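Local atomic coordinates of ABC transporter substrate binding protein (Ribose) (PDB entry 4WUT), a protein that probably binds sugars outside the bacterial inner membrane for uptake by an ABC transporter, and here holds beta-D-fucopyranose. Residues P90-D94 and S115-K119; V100-W104 and K123-A127; I108-I112 and T277-L282; G137-K142 and G172-I177. All blocks are in the same frame, centred on the assembly; numbering follows the deposited sequence.

Interaction 1: residues P90-D94 and S115-K119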
loop_
_atom_site.group_PDB
_atom_site.type_symbol
_atom_site.label_atom_id
_atom_site.label_comp_id
_atom_site.label_asym_id
_atom_site.label_seq_id
_atom_site.Cartn_x
_atom_site.Cartn_y
_atom_site.Cartn_z
ATOM N N PRO A 90 -3.041 -3.263 -9.228
ATOM C CA PRO A 90 -4.479 -3.271 -9.527
ATOM C C PRO A 90 -5.283 -2.665 -8.402
ATOM O O PRO A 90 -5.064 -3.000 -7.237
ATOM C CB PRO A 90 -4.811 -4.759 -9.682
ATOM C CG PRO A 90 -3.760 -5.443 -8.911
ATOM C CD PRO A 90 -2.513 -4.629 -9.079
ATOM N N SER A 91 -6.239 -1.793 -8.742
ATOM C CA SER A 91 -7.046 -1.122 -7.735
ATOM C C SER A 91 -8.118 -2.033 -7.123
ATOM O O SER A 91 -8.695 -1.695 -6.079
ATOM C CB SER A 91 -7.682 0.124 -8.321
ATOM O OG SER A 91 -6.661 1.023 -8.717
ATOM N N ASP A 92 -8.365 -3.169 -7.768
ATOM C CA ASP A 92 -9.317 -4.163 -7.276
ATOM C C ASP A 92 -8.829 -5.545 -7.717
ATOM O O ASP A 92 -8.324 -5.678 -8.836
ATOM C CB ASP A 92 -10.729 -3.916 -7.823
ATOM C CG ASP A 92 -11.766 -4.821 -7.160
ATOM O OD1 ASP A 92 -12.201 -4.454 -6.052
ATOM O OD2 ASP A 92 -12.115 -5.900 -7.720
ATOM N N PRO A 93 -8.928 -6.570 -6.844
ATOM C CA PRO A 93 -8.370 -7.862 -7.229
ATOM C C PRO A 93 -9.212 -8.651 -8.219
ATOM O O PRO A 93 -8.687 -9.566 -8.839
ATOM C CB PRO A 93 -8.256 -8.604 -5.888
ATOM C CG PRO A 93 -9.230 -7.970 -4.988
ATOM C CD PRO A 93 -9.335 -6.532 -5.428
ATOM N N ASP A 94 -10.465 -8.270 -8.370
ATOM C CA ASP A 94 -11.381 -8.949 -9.272
ATOM C C ASP A 94 -11.687 -8.155 -10.545
ATOM O O ASP A 94 -11.687 -8.716 -11.651
ATOM C CB ASP A 94 -12.666 -9.277 -8.514
ATOM C CG ASP A 94 -12.425 -10.232 -7.372
ATOM O OD1 ASP A 94 -12.078 -11.394 -7.653
ATOM O OD2 ASP A 94 -12.575 -9.822 -6.196
ATOM N N SER A 115 -0.602 -4.812 -4.738
ATOM C CA SER A 115 -1.947 -5.255 -4.399
ATOM C C SER A 115 -2.264 -6.482 -5.233
ATOM O O SER A 115 -2.115 -6.474 -6.455
ATOM C CB SER A 115 -2.958 -4.162 -4.723
ATOM O OG SER A 115 -2.964 -3.175 -3.730
HETATM N N MSE A 116 -2.676 -7.548 -4.569
HETATM C CA MSE A 116 -2.939 -8.807 -5.238
HETATM C C MSE A 116 -4.084 -8.759 -6.241
HETATM O O MSE A 116 -4.987 -7.904 -6.173
HETATM C CB MSE A 116 -3.260 -9.894 -4.199
HETATM C CG MSE A 116 -4.336 -9.525 -3.228
HETATM SE SE MSE A 116 -5.058 -11.067 -2.251
HETATM C CE MSE A 116 -5.955 -12.018 -3.716
ATOM N N LEU A 117 -4.004 -9.693 -7.177
ATOM C CA LEU A 117 -5.154 -10.098 -7.980
ATOM C C LEU A 117 -5.748 -11.377 -7.426
ATOM O O LEU A 117 -5.071 -12.149 -6.745
ATOM C CB LEU A 117 -4.740 -10.380 -9.417
ATOM C CG LEU A 117 -4.472 -9.211 -10.348
ATOM C CD1 LEU A 117 -4.150 -9.718 -11.745
ATOM C CD2 LEU A 117 -5.659 -8.222 -10.396
ATOM N N SER A 118 -7.004 -11.631 -7.755
ATOM C CA SER A 118 -7.676 -12.860 -7.402
ATOM C C SER A 118 -6.896 -14.100 -7.848
ATOM O O SER A 118 -6.149 -14.057 -8.823
ATOM C CB SER A 118 -9.037 -12.863 -8.093
ATOM O OG SER A 118 -9.689 -14.099 -7.940
ATOM N N LYS A 119 -7.100 -15.201 -7.131
ATOM C CA LYS A 119 -6.585 -16.519 -7.544
ATOM C C LYS A 119 -6.977 -16.865 -8.981
ATOM O O LYS A 119 -6.203 -17.471 -9.721
ATOM C CB LYS A 119 -7.120 -17.595 -6.605
ATOM C CG LYS A 119 -6.667 -17.448 -5.166
ATOM C CD LYS A 119 -5.277 -18.045 -4.935
ATOM C CE LYS A 119 -5.256 -19.551 -5.167
ATOM N NZ LYS A 119 -3.972 -20.188 -4.722
HETATM O O HOH W 1 -11.916 -13.657 -6.449
#
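Two torsions set up the polar bridge between Asp94 and Ser118: a chi1 of 173° swings Ser118 OG to the side remote from its own backbone N, while a chi1 of -63° places Asp94 CG opposite its carbonyl carbon. Asp94 OD1 then stops 3.4 Å from Ser118 CB, and a water joins the two side chains, donating to Asp94 OD1 and hydrogen-bonded to Ser118 OG. That hydroxyl is also bonded to the backbone N of Asp120. The direct link is a backbone bond from Ser118 N to Pro93 O, 2.9 Å and nearly straight at 166°, with the donor above the carbonyl plane. Before it, Asp92 OD2 closes an Asx turn on Asp94 N and also accepts from Ala95 N, consistent with a well-held bend. Both segments are loops that leave neighbouring parallel strands, 85-88 and 110-113, in one lobe of the periplasmic binding protein fold, and the second begins at the sugar cleft with Ser115. Its hydroxyl is gripped by Lys31 NZ and Ser165 N, both pocket residues, and Ser115 touches the fucose. Behind it the Pro90 ring presses its CG to 3.1 Å from Ser115 O, a buried carbonyl that, like that of Met116, has no polar partner. Leu117 sends its CD2 branch to Pro90 CB at 3.6 Å, and Pro93 CB sits 3.4 Å from Met116 O.

Interaction 2: residues V100-W104 and K123-A127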
loop_
_atom_site.group_PDB
_atom_site.type_symbol
_atom_site.label_atom_id
_atom_site.label_comp_id
_atom_site.label_asym_id
_atom_site.label_seq_id
_atom_site.Cartn_x
_atom_site.Cartn_y
_atom_site.Cartn_z
ATOM N N VAL A 100 -6.389 -8.086 -17.524
ATOM C CA VAL A 100 -5.131 -8.807 -17.413
ATOM C C VAL A 100 -5.161 -10.102 -18.229
ATOM O O VAL A 100 -4.177 -10.428 -18.887
ATOM C CB VAL A 100 -4.772 -9.057 -15.936
ATOM C CG1 VAL A 100 -3.578 -9.979 -15.802
ATOM C CG2 VAL A 100 -4.534 -7.743 -15.241
ATOM N N LYS A 101 -6.295 -10.795 -18.231
ATOM C CA LYS A 101 -6.483 -11.945 -19.131
ATOM C C LYS A 101 -6.297 -11.560 -20.611
ATOM O O LYS A 101 -5.663 -12.280 -21.388
ATOM C CB LYS A 101 -7.868 -12.546 -18.924
ATOM C CG LYS A 101 -8.146 -13.788 -19.777
ATOM C CD LYS A 101 -9.472 -14.422 -19.348
ATOM C CE LYS A 101 -9.740 -15.729 -20.069
ATOM N NZ LYS A 101 -10.350 -15.505 -21.402
ATOM N N LYS A 102 -6.887 -10.422 -21.011
ATOM C CA LYS A 102 -6.682 -9.890 -22.354
ATOM C C LYS A 102 -5.197 -9.611 -22.657
ATOM O O LYS A 102 -4.738 -9.885 -23.752
ATOM C CB LYS A 102 -7.525 -8.623 -22.566
ATOM C CG LYS A 102 -9.004 -8.893 -22.754
ATOM C CD LYS A 102 -9.772 -7.595 -22.931
ATOM C CE LYS A 102 -11.261 -7.833 -23.040
ATOM N NZ LYS A 102 -12.025 -6.544 -22.968
ATOM N N ALA A 103 -4.456 -9.074 -21.690
ATOM C CA ALA A 103 -3.018 -8.868 -21.868
ATOM C C ALA A 103 -2.323 -10.201 -22.120
ATOM O O ALA A 103 -1.519 -10.346 -23.040
ATOM C CB ALA A 103 -2.427 -8.183 -20.655
ATOM N N TRP A 104 -2.652 -11.176 -21.288
ATOM C CA TRP A 104 -2.084 -12.521 -21.442
ATOM C C TRP A 104 -2.404 -13.151 -22.806
ATOM O O TRP A 104 -1.533 -13.731 -23.454
ATOM C CB TRP A 104 -2.553 -13.409 -20.295
ATOM C CG TRP A 104 -2.019 -14.798 -20.336
ATOM C CD1 TRP A 104 -0.788 -15.218 -19.922
ATOM C CD2 TRP A 104 -2.712 -15.958 -20.790
ATOM N NE1 TRP A 104 -0.670 -16.576 -20.100
ATOM C CE2 TRP A 104 -1.835 -17.052 -20.640
ATOM C CE3 TRP A 104 -3.986 -16.177 -21.311
ATOM C CZ2 TRP A 104 -2.201 -18.348 -20.987
ATOM C CZ3 TRP A 104 -4.344 -17.470 -21.667
ATOM C CH2 TRP A 104 -3.455 -18.536 -21.501
ATOM N N LYS A 123 -2.892 -17.507 -13.811
ATOM C CA LYS A 123 -2.312 -17.953 -15.080
ATOM C C LYS A 123 -1.898 -16.802 -15.990
ATOM O O LYS A 123 -1.232 -17.030 -17.004
ATOM C CB LYS A 123 -3.313 -18.817 -15.844
ATOM C CG LYS A 123 -3.839 -20.004 -15.056
ATOM C CD LYS A 123 -4.473 -21.050 -15.969
ATOM C CE LYS A 123 -4.523 -22.427 -15.301
ATOM N NZ LYS A 123 -5.283 -22.413 -14.015
ATOM N N TYR A 124 -2.321 -15.582 -15.648
ATOM C CA TYR A 124 -2.275 -14.480 -16.585
ATOM C C TYR A 124 -1.153 -13.475 -16.341
ATOM O O TYR A 124 -0.982 -12.565 -17.136
ATOM C CB TYR A 124 -3.616 -13.733 -16.564
ATOM C CG TYR A 124 -4.821 -14.604 -16.790
ATOM C CD1 TYR A 124 -4.835 -15.563 -17.791
ATOM C CD2 TYR A 124 -5.953 -14.463 -15.994
ATOM C CE1 TYR A 124 -5.948 -16.360 -17.994
ATOM C CE2 TYR A 124 -7.061 -15.252 -16.183
ATOM C CZ TYR A 124 -7.060 -16.184 -17.185
ATOM O OH TYR A 124 -8.163 -16.978 -17.378
ATOM N N TYR A 125 -0.412 -13.619 -15.245
ATOM C CA TYR A 125 0.721 -12.738 -14.963
ATOM C C TYR A 125 1.872 -13.564 -14.441
ATOM O O TYR A 125 1.674 -14.708 -13.998
ATOM C CB TYR A 125 0.351 -11.652 -13.940
ATOM C CG TYR A 125 -0.068 -12.175 -12.571
ATOM C CD1 TYR A 125 -1.383 -12.542 -12.329
ATOM C CD2 TYR A 125 0.832 -12.255 -11.536
ATOM C CE1 TYR A 125 -1.783 -13.004 -11.103
ATOM C CE2 TYR A 125 0.449 -12.723 -10.291
ATOM C CZ TYR A 125 -0.867 -13.076 -10.071
ATOM O OH TYR A 125 -1.240 -13.545 -8.829
ATOM N N GLN A 126 3.078 -13.003 -14.500
ATOM C CA GLN A 126 4.264 -13.816 -14.284
ATOM C C GLN A 126 5.026 -13.556 -12.990
ATOM O O GLN A 126 5.873 -14.349 -12.621
ATOM C CB GLN A 126 5.219 -13.735 -15.482
ATOM C CG GLN A 126 4.641 -14.272 -16.760
ATOM C CD GLN A 126 3.738 -13.283 -17.456
ATOM O OE1 GLN A 126 4.097 -12.125 -17.608
ATOM N NE2 GLN A 126 2.551 -13.724 -17.866
ATOM N N ALA A 127 4.751 -12.446 -12.320
ATOM C CA ALA A 127 5.328 -12.215 -11.008
ATOM C C ALA A 127 4.447 -11.261 -10.213
ATOM O O ALA A 127 3.679 -10.502 -10.776
ATOM C CB ALA A 127 6.764 -11.678 -11.128
#
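Helix 97-105 brings residues 100-104 against the loop at Tyr124, where the CA atoms of Trp104 and Tyr124 come within 5.2 Å; the loop then continues through Gln126 toward strand 127-130. Tyr124 is wedged between three helix side chains. Lys101 lays its aliphatic part alongside the phenol, pointing the same way, and its CG stands over the ring face, 3.9 Å from the Tyr124 centroid and 19° off the normal, a CH-pi contact. Farther out, Lys101 CE lies 3.4 Å from Tyr124 OH before the chain bends at its last torsion and hands the ammonium group to Glu105 in a salt bridge. With chi1 at -179°, Trp104 carries its indole away from its own backbone N and across Tyr124 at about a right angle, yet the ring planes meet obliquely at 56°, and CE3 of Trp104 touches CD1 of Tyr124 at 3.7 Å. Lys123 O rests over a face of the same indole, so that its approach to Trp104 NE1 is too poorly angled to count as a hydrogen bond. On the inner side, Val100 CG1 packs on Tyr124 CB at 3.8 Å. Gln126 turns its NE2 to the indole edge, while its OE1 accepts from Val110 N. The helix joins strands 85-88 and 110-113, so this is the solvent side of the helix in a beta-alpha-beta crossover, against the loop leading into parallel strand 127-130.

Interaction 3: residues I108-I112 and T277-L282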
loop_
_atom_site.group_PDB
_atom_site.type_symbol
_atom_site.label_atom_id
_atom_site.label_comp_id
_atom_site.label_asym_id
_atom_site.label_seq_id
_atom_site.Cartn_x
_atom_site.Cartn_y
_atom_site.Cartn_z
ATOM N N ILE A 108 1.315 -10.326 -23.827
ATOM C CA ILE A 108 1.973 -9.206 -23.179
ATOM C C ILE A 108 2.309 -9.568 -21.733
ATOM O O ILE A 108 1.414 -9.825 -20.936
ATOM C CB ILE A 108 1.093 -7.938 -23.197
ATOM C CG1 ILE A 108 0.753 -7.548 -24.633
ATOM C CG2 ILE A 108 1.805 -6.800 -22.470
ATOM C CD1 ILE A 108 -0.308 -6.427 -24.721
ATOM N N PRO A 109 3.605 -9.600 -21.401
ATOM C CA PRO A 109 4.003 -9.895 -20.022
ATOM C C PRO A 109 3.386 -8.915 -19.038
ATOM O O PRO A 109 3.330 -7.716 -19.320
ATOM C CB PRO A 109 5.522 -9.721 -20.046
ATOM C CG PRO A 109 5.927 -9.930 -21.459
ATOM C CD PRO A 109 4.766 -9.405 -22.283
ATOM N N VAL A 110 2.906 -9.432 -17.915
ATOM C CA VAL A 110 2.325 -8.609 -16.871
ATOM C C VAL A 110 2.986 -8.973 -15.539
ATOM O O VAL A 110 3.104 -10.144 -15.185
ATOM C CB VAL A 110 0.805 -8.822 -16.753
ATOM C CG1 VAL A 110 0.257 -8.077 -15.549
ATOM C CG2 VAL A 110 0.077 -8.362 -18.033
ATOM N N VAL A 111 3.448 -7.962 -14.817
ATOM C CA VAL A 111 3.907 -8.152 -13.454
ATOM C C VAL A 111 3.001 -7.296 -12.569
ATOM O O VAL A 111 2.681 -6.161 -12.916
ATOM C CB VAL A 111 5.376 -7.758 -13.323
ATOM C CG1 VAL A 111 5.797 -7.680 -11.861
ATOM C CG2 VAL A 111 6.236 -8.744 -14.094
ATOM N N ILE A 112 2.550 -7.885 -11.463
ATOM C CA ILE A 112 1.687 -7.232 -10.487
ATOM C C ILE A 112 2.502 -6.739 -9.301
ATOM O O ILE A 112 3.362 -7.477 -8.771
ATOM C CB ILE A 112 0.585 -8.195 -10.001
ATOM C CG1 ILE A 112 -0.211 -8.744 -11.200
ATOM C CG2 ILE A 112 -0.318 -7.541 -8.979
ATOM C CD1 ILE A 112 -1.006 -7.721 -11.963
ATOM N N THR A 277 12.028 -7.032 -13.524
ATOM C CA THR A 277 11.420 -8.352 -13.727
ATOM C C THR A 277 10.815 -8.428 -15.126
ATOM O O THR A 277 10.947 -9.437 -15.834
ATOM C CB THR A 277 10.357 -8.653 -12.641
ATOM O OG1 THR A 277 10.999 -8.704 -11.350
ATOM C CG2 THR A 277 9.670 -9.968 -12.921
ATOM N N LEU A 278 10.146 -7.354 -15.529
ATOM C CA LEU A 278 9.612 -7.291 -16.887
ATOM C C LEU A 278 10.720 -7.338 -17.940
ATOM O O LEU A 278 10.578 -8.003 -18.954
ATOM C CB LEU A 278 8.751 -6.049 -17.067
ATOM C CG LEU A 278 7.398 -6.159 -16.364
ATOM C CD1 LEU A 278 6.708 -4.785 -16.336
ATOM C CD2 LEU A 278 6.486 -7.231 -17.000
ATOM N N LEU A 279 11.837 -6.659 -17.684
ATOM C CA LEU A 279 12.960 -6.688 -18.614
ATOM C C LEU A 279 13.492 -8.116 -18.769
ATOM O O LEU A 279 13.854 -8.527 -19.864
ATOM C CB LEU A 279 14.075 -5.743 -18.151
ATOM C CG LEU A 279 13.716 -4.252 -18.240
ATOM C CD1 LEU A 279 14.792 -3.409 -17.595
ATOM C CD2 LEU A 279 13.491 -3.833 -19.695
ATOM N N LYS A 280 13.522 -8.876 -17.677
ATOM C CA LYS A 280 13.914 -10.281 -17.747
ATOM C C LYS A 280 12.921 -11.087 -18.579
ATOM O O LYS A 280 13.303 -11.871 -19.434
ATOM C CB LYS A 280 14.009 -10.895 -16.351
ATOM C CG LYS A 280 15.204 -10.446 -15.532
ATOM C CD LYS A 280 15.183 -11.140 -14.184
ATOM C CE LYS A 280 16.330 -10.692 -13.297
ATOM N NZ LYS A 280 17.335 -11.771 -13.191
ATOM N N LEU A 281 11.637 -10.891 -18.323
ATOM C CA LEU A 281 10.615 -11.595 -19.080
ATOM C C LEU A 281 10.681 -11.244 -20.571
ATOM O O LEU A 281 10.406 -12.087 -21.436
ATOM C CB LEU A 281 9.236 -11.268 -18.509
ATOM C CG LEU A 281 8.956 -11.801 -17.111
ATOM C CD1 LEU A 281 7.733 -11.139 -16.474
ATOM C CD2 LEU A 281 8.782 -13.303 -17.150
ATOM N N LEU A 282 11.018 -9.998 -20.880
ATOM C CA LEU A 282 11.105 -9.568 -22.279
ATOM C C LEU A 282 12.301 -10.226 -22.970
ATOM O O LEU A 282 12.337 -10.326 -24.193
ATOM C CB LEU A 282 11.192 -8.047 -22.368
ATOM C CG LEU A 282 9.876 -7.307 -22.092
ATOM C CD1 LEU A 282 10.086 -5.824 -21.796
ATOM C CD2 LEU A 282 8.946 -7.478 -23.275
#
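Val111 and Leu278 meet where two branched side chains run alongside each other head to tail. A chi1 of 168° places Val111 CG1 opposite the backbone N and CG2 opposite the carbonyl carbon, and it is CG2 that enters the helix surface. Leu278 leaves its helix with CG beside the backbone N, and its chi2 of 168° sends CD1 out in the extended position and leaves CD2, the folded-back branch, 3.3 Å from Val111 CG2, closer than two methyls normally come. The same valine methyl also reaches Leu281 CD1 at 3.7 Å and Thr277 CG2 at 3.8 Å, so one branch is caught among Thr277, Leu278 and, a turn later, Leu281. In Thr277, chi1 puts CG2 anti to the backbone N and OG1 beside it, where the hydroxyl is hydrogen-bonded to Lys273 O. The strand 110-112 and the helix 277-282 run nearly antiparallel, at 156°, with their axes 8.9 Å apart at closest approach. This is the alpha/beta/alpha sandwich of a periplasmic binding protein lobe: helix 267-282 lies on one face of the parallel sheet, and Val110, whose side chain starts out away from it, packs on Ala103 of helix 97-105 across the sheet. Pro109, just ahead of the strand, extends the contact toward the C-terminal end of the helix, with its CB 4.1 Å from Leu278 CD2 and its CG 4.3 Å from Leu282 CD2. Leu278 also packs on Ala85 and Leu87 of strand 85-88 and on Ile26 of strand 25-29, while Leu129 of strand 127-130 touches Val111.

Interaction 4: residues G137-K142 and G172-I177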
loop_
_atom_site.group_PDB
_atom_site.type_symbol
_atom_site.label_atom_id
_atom_site.label_comp_id
_atom_site.label_asym_id
_atom_site.label_seq_id
_atom_site.Cartn_x
_atom_site.Cartn_y
_atom_site.Cartn_z
ATOM N N GLY A 137 0.363 -6.462 8.700
ATOM C CA GLY A 137 -0.742 -6.145 9.575
ATOM C C GLY A 137 -0.547 -6.734 10.963
ATOM O O GLY A 137 -0.878 -6.089 11.965
ATOM N N GLU A 138 -0.002 -7.949 11.024
ATOM C CA GLU A 138 0.295 -8.573 12.301
ATOM C C GLU A 138 1.354 -7.780 13.070
ATOM O O GLU A 138 1.241 -7.639 14.284
ATOM C CB GLU A 138 0.693 -10.043 12.103
ATOM C CG GLU A 138 -0.484 -10.917 11.745
ATOM C CD GLU A 138 -0.117 -12.358 11.462
ATOM O OE1 GLU A 138 1.064 -12.725 11.650
ATOM O OE2 GLU A 138 -1.024 -13.125 11.067
ATOM N N LEU A 139 2.369 -7.258 12.386
ATOM C CA LEU A 139 3.394 -6.460 13.093
ATOM C C LEU A 139 2.740 -5.206 13.686
ATOM O O LEU A 139 3.059 -4.777 14.800
ATOM C CB LEU A 139 4.483 -5.999 12.131
ATOM C CG LEU A 139 5.906 -6.542 12.134
ATOM C CD1 LEU A 139 6.156 -7.752 13.009
ATOM C CD2 LEU A 139 6.208 -6.816 10.697
ATOM N N ALA A 140 1.865 -4.572 12.921
ATOM C CA ALA A 140 1.197 -3.378 13.404
ATOM C C ALA A 140 0.333 -3.695 14.640
ATOM O O ALA A 140 0.286 -2.931 15.592
ATOM C CB ALA A 140 0.343 -2.755 12.312
ATOM N N ALA A 141 -0.348 -4.834 14.616
ATOM C CA ALA A 141 -1.215 -5.250 15.729
ATOM C C ALA A 141 -0.408 -5.572 16.982
ATOM O O ALA A 141 -0.811 -5.219 18.088
ATOM C CB ALA A 141 -2.058 -6.475 15.324
ATOM N N LYS A 142 0.732 -6.228 16.796
ATOM C CA LYS A 142 1.611 -6.513 17.910
ATOM C C LYS A 142 2.139 -5.221 18.532
ATOM O O LYS A 142 2.185 -5.093 19.757
ATOM C CB LYS A 142 2.773 -7.379 17.465
ATOM C CG LYS A 142 3.572 -7.866 18.645
ATOM C CD LYS A 142 4.727 -8.737 18.247
ATOM C CE LYS A 142 5.395 -9.256 19.496
ATOM N NZ LYS A 142 6.478 -10.235 19.200
ATOM N N GLY A 172 -4.992 -9.237 8.549
ATOM C CA GLY A 172 -3.901 -9.676 9.398
ATOM C C GLY A 172 -3.945 -8.944 10.734
ATOM O O GLY A 172 -3.801 -9.548 11.804
ATOM N N PHE A 173 -4.129 -7.631 10.669
ATOM C CA PHE A 173 -4.233 -6.802 11.864
ATOM C C PHE A 173 -5.395 -7.267 12.731
ATOM O O PHE A 173 -5.237 -7.553 13.917
ATOM C CB PHE A 173 -4.427 -5.328 11.467
ATOM C CG PHE A 173 -4.490 -4.367 12.648
ATOM C CD1 PHE A 173 -3.337 -3.790 13.167
ATOM C CD2 PHE A 173 -5.708 -4.037 13.232
ATOM C CE1 PHE A 173 -3.397 -2.913 14.225
ATOM C CE2 PHE A 173 -5.753 -3.182 14.318
ATOM C CZ PHE A 173 -4.603 -2.609 14.800
ATOM N N THR A 174 -6.576 -7.331 12.130
ATOM C CA THR A 174 -7.782 -7.622 12.854
ATOM C C THR A 174 -7.742 -9.010 13.491
ATOM O O THR A 174 -8.126 -9.176 14.635
ATOM C CB THR A 174 -9.007 -7.470 11.914
ATOM O OG1 THR A 174 -9.046 -6.124 11.415
ATOM C CG2 THR A 174 -10.282 -7.778 12.650
ATOM N N ASP A 175 -7.277 -9.997 12.741
ATOM C CA ASP A 175 -7.241 -11.362 13.249
ATOM C C ASP A 175 -6.271 -11.472 14.414
ATOM O O ASP A 175 -6.519 -12.214 15.385
ATOM C CB ASP A 175 -6.833 -12.342 12.145
ATOM C CG ASP A 175 -7.894 -12.494 11.062
ATOM O OD1 ASP A 175 -9.018 -11.984 11.234
ATOM O OD2 ASP A 175 -7.591 -13.135 10.035
ATOM N N TYR A 176 -5.160 -10.745 14.322
ATOM C CA TYR A 176 -4.149 -10.787 15.398
ATOM C C TYR A 176 -4.692 -10.145 16.661
ATOM O O TYR A 176 -4.520 -10.668 17.749
ATOM C CB TYR A 176 -2.826 -10.115 14.981
ATOM C CG TYR A 176 -1.699 -10.337 15.984
ATOM C CD1 TYR A 176 -1.583 -9.535 17.103
ATOM C CD2 TYR A 176 -0.771 -11.344 15.793
ATOM C CE1 TYR A 176 -0.579 -9.756 18.035
ATOM C CE2 TYR A 176 0.219 -11.578 16.703
ATOM C CZ TYR A 176 0.322 -10.771 17.808
ATOM O OH TYR A 176 1.336 -11.002 18.698
ATOM N N ILE A 177 -5.343 -8.995 16.516
ATOM C CA ILE A 177 -5.985 -8.349 17.660
ATOM C C ILE A 177 -6.980 -9.292 18.349
ATOM O O ILE A 177 -6.974 -9.423 19.564
ATOM C CB ILE A 177 -6.700 -7.043 17.243
ATOM C CG1 ILE A 177 -5.677 -5.974 16.799
ATOM C CG2 ILE A 177 -7.602 -6.545 18.372
ATOM C CD1 ILE A 177 -4.785 -5.426 17.886
HETATM O O HOH W 2 -3.386 -12.438 11.739
HETATM O O HOH W 3 3.773 -11.799 17.727
#
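Gly137 and Phe173 have the nearest CA atoms, 4.2 Å apart; the axes of segments 137-142 and 172-177 approach to 7.3 Å and cross at -44°. Gly137 and Gly172 have no side chains to hold the backbones off, and in the shallow groove they leave, Phe173 CA lies 3.4 Å from Gly137 O, a CA-H...O contact. One turn on, the small bump of Ala141 CB fills a hollow lined by three side chains: Tyr176 CD1 at 3.6 Å, Phe173 CD1 at 3.7 Å and Ile177 CD1 at 3.9 Å. Phe173 itself, its ring carried away from the backbone N by a chi1 of -178°, drives an edge into helix 137-142 near Gly137 O and the carbonyl carbon of Ala140; Ile177 lies against one of its faces, and the ring also stacks with Phe216. On the outer side, Tyr176 bends over the first helix, one face above Glu138 O and its hydroxyl 3.9 Å from Lys142 CG. Water finishes the exposed margins: one molecule donates to both Glu138 OE2 and Gly172 O, and another sits 2.7 Å from Tyr176 OH with only a weak bond from Lys142 NZ. Beneath the pair, Phe173 and Ile177 rest on strand 153-158, and Ile177 O accepts a hydrogen bond from OG of Ser181, a residue of a calcium site. The spacing of Gly137 and Ala141 is a GxxxA pattern, and the whole is a close pair of neighbouring helices packed over the sheet of an alpha/beta lobe.

In the fold
Interactions 1, 2 and 3 form one connected region in the lobe built around strands 85-88, 110-113 and 127-130. Their centres lie about 10 to 17 Å apart and their segments alternate along the chain. Leu117 of interaction 1 packs on Val100 and Tyr125 of interaction 2 and on Ile112 of interaction 3, while backbone bonds pair 123-127 with 108-112. Interaction 3 alone brings in a late helix, 267-282, after the chain has returned from the other lobe. Interaction 4 belongs to that second lobe, about 33 Å from interaction 3 between centres; its segments fall in the chain between the two segments of interaction 3. The fucose lies between the lobes, and interaction 1 reaches it through Ser115.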